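Local coordinates for protein dihydrodipicolinate synthase (Rhodopseudomonas palustris, PDB 3DZ1) that probably condenses pyruvate with aspartate semialdehyde to 4-hydroxy-tetrahydrodipicolinate, as its DapA-family TIM-barrel relatives do in lysine biosynthesis, at residues Ser76-Val81 / Gly102-Met107. Numbering follows the deposited sequence.
Sequences SMQVIV and GAAGVM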
loop_
_atom_site.group_PDB
_atom_site.type_symbol
_atom_site.label_atom_id
_atom_site.label_comp_id
_atom_site.label_asym_id
_atom_site.label_seq_id
_atom_site.Cartn_x
_atom_site.Cartn_y
_atom_site.Cartn_z
ATOM N N SER A 76 7.969 28.504 -29.854
ATOM C CA SER A 76 7.262 27.775 -30.907
ATOM C C SER A 76 6.654 26.445 -30.469
ATOM O O SER A 76 6.161 25.681 -31.303
ATOM C CB SER A 76 8.205 27.517 -32.085
ATOM O OG SER A 76 9.259 26.647 -31.701
HETATM N N MSE A 77 6.688 26.162 -29.169
HETATM C CA MSE A 77 6.139 24.912 -28.654
HETATM C C MSE A 77 5.181 25.147 -27.492
HETATM O O MSE A 77 5.244 26.170 -26.814
HETATM C CB MSE A 77 7.266 23.993 -28.178
HETATM C CG MSE A 77 8.251 23.589 -29.251
HETATM SE SE MSE A 77 9.599 22.409 -28.529
HETATM C CE MSE A 77 10.542 23.680 -27.411
ATOM N N GLN A 78 4.298 24.183 -27.264
ATOM C CA GLN A 78 3.343 24.277 -26.171
ATOM C C GLN A 78 4.004 23.687 -24.927
ATOM O O GLN A 78 4.488 22.557 -24.955
ATOM C CB GLN A 78 2.073 23.496 -26.524
ATOM C CG GLN A 78 1.396 23.974 -27.806
ATOM C CD GLN A 78 0.157 23.170 -28.159
ATOM O OE1 GLN A 78 0.223 21.950 -28.367
ATOM N NE2 GLN A 78 -0.986 23.852 -28.242
ATOM N N VAL A 79 4.043 24.457 -23.843
ATOM C CA VAL A 79 4.655 23.981 -22.604
ATOM C C VAL A 79 3.603 23.651 -21.553
ATOM O O VAL A 79 2.739 24.468 -21.234
ATOM C CB VAL A 79 5.644 25.024 -22.027
ATOM C CG1 VAL A 79 6.132 24.588 -20.654
ATOM C CG2 VAL A 79 6.827 25.173 -22.964
ATOM N N ILE A 80 3.690 22.438 -21.019
ATOM C CA ILE A 80 2.757 21.962 -20.007
ATOM C C ILE A 80 3.462 21.932 -18.657
ATOM O O ILE A 80 4.536 21.356 -18.523
ATOM C CB ILE A 80 2.268 20.549 -20.363
ATOM C CG1 ILE A 80 1.539 20.589 -21.706
ATOM C CG2 ILE A 80 1.349 20.015 -19.273
ATOM C CD1 ILE A 80 1.325 19.230 -22.317
ATOM N N VAL A 81 2.859 22.557 -17.654
ATOM C CA VAL A 81 3.466 22.589 -16.332
ATOM C C VAL A 81 2.745 21.639 -15.380
ATOM O O VAL A 81 1.519 21.680 -15.257
ATOM C CB VAL A 81 3.435 24.015 -15.741
ATOM C CG1 VAL A 81 4.145 24.036 -14.386
ATOM C CG2 VAL A 81 4.093 24.994 -16.712
ATOM N N GLY A 102 2.540 32.062 -20.000
ATOM C CA GLY A 102 2.454 31.620 -21.383
ATOM C C GLY A 102 2.333 30.119 -21.579
ATOM O O GLY A 102 2.454 29.621 -22.704
ATOM N N ALA A 103 2.091 29.388 -20.497
ATOM C CA ALA A 103 1.959 27.937 -20.595
ATOM C C ALA A 103 0.754 27.557 -21.449
ATOM O O ALA A 103 -0.221 28.311 -21.537
ATOM C CB ALA A 103 1.823 27.326 -19.199
ATOM N N ALA A 104 0.833 26.394 -22.090
ATOM C CA ALA A 104 -0.260 25.908 -22.919
ATOM C C ALA A 104 -1.317 25.249 -22.030
ATOM O O ALA A 104 -2.501 25.211 -22.370
ATOM C CB ALA A 104 0.261 24.912 -23.935
ATOM N N GLY A 105 -0.877 24.740 -20.883
ATOM C CA GLY A 105 -1.784 24.087 -19.957
ATOM C C GLY A 105 -1.023 23.459 -18.807
ATOM O O GLY A 105 0.197 23.602 -18.716
ATOM N N VAL A 106 -1.734 22.755 -17.931
ATOM C CA VAL A 106 -1.104 22.119 -16.780
ATOM C C VAL A 106 -1.454 20.637 -16.672
ATOM O O VAL A 106 -2.421 20.172 -17.276
ATOM C CB VAL A 106 -1.514 22.831 -15.467
ATOM C CG1 VAL A 106 -1.190 24.316 -15.559
ATOM C CG2 VAL A 106 -3.002 22.626 -15.197
HETATM N N MSE A 107 -0.663 19.896 -15.903
HETATM C CA MSE A 107 -0.908 18.469 -15.721
HETATM C C MSE A 107 -1.281 18.189 -14.272
HETATM O O MSE A 107 -0.691 18.754 -13.347
HETATM C CB MSE A 107 0.332 17.655 -16.113
HETATM C CG MSE A 107 0.121 16.142 -16.040
HETATM SE SE MSE A 107 1.620 15.095 -16.737
HETATM C CE MSE A 107 2.865 15.332 -15.280
HETATM O O HOH W 1 3.438 27.224 -24.048
#
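Val81 and Val106 sit side by side where the third and fourth parallel strands of the TIM barrel meet, and the right-handed beta-alpha-beta unit they belong to illustrates how such a barrel is stitched from neighbouring strands. The backbone of Val81 reaches both ways round Val106: its N-H is given to Gly105 O at 3.1 Å, in the carbonyl plane. Its O accepts Met107 N at 2.9 Å, the donor standing 40° out of Val81's own carbonyl plane. Two residues earlier, Val79 O takes the N-H of Ala104 at 2.8 Å, so the pairing begins in the turn that leaves helix 88-101. Gly102 ends that helix in a Schellman motif, and a water that accepts the N-H of Val79 bridges it to Gly102 O, just before the direct strand pairing. Between the first two direct bonds, Gly105 N is buried without a hydrogen-bonding partner, 3.6 Å from the already engaged Val79 O.

Ile80 shows how a side chain on the barrel's inner face uses its branches. Its CB lies 4.0 Å from the O of Gly105, its partner in the sheet, which has no side chain to meet it. CG2, itself a methyl and anti to the backbone N (CG1 at chi1 -61°), sits over the Gly105-Met107 backbone, near Gly105 O and Val106 C, and 4.1 Å from Met107 CB. The other branch, CG1 to CD1, runs extended (chi2 165°) and leaves the neighbouring strand to CG2. Ile80 also packs against Thr47 and Val138 and approaches Met217, a predicted pyruvate-binding residue, which places this face toward the probable active site.

On the outer face, Ile71 of helix 60-73 covers Val79, Val81 and Ala103. There Val81 CG2 touches Ala103 CB, whereas near the start of the strand Gln78 CB presses on Ala104 CB at 3.5 Å.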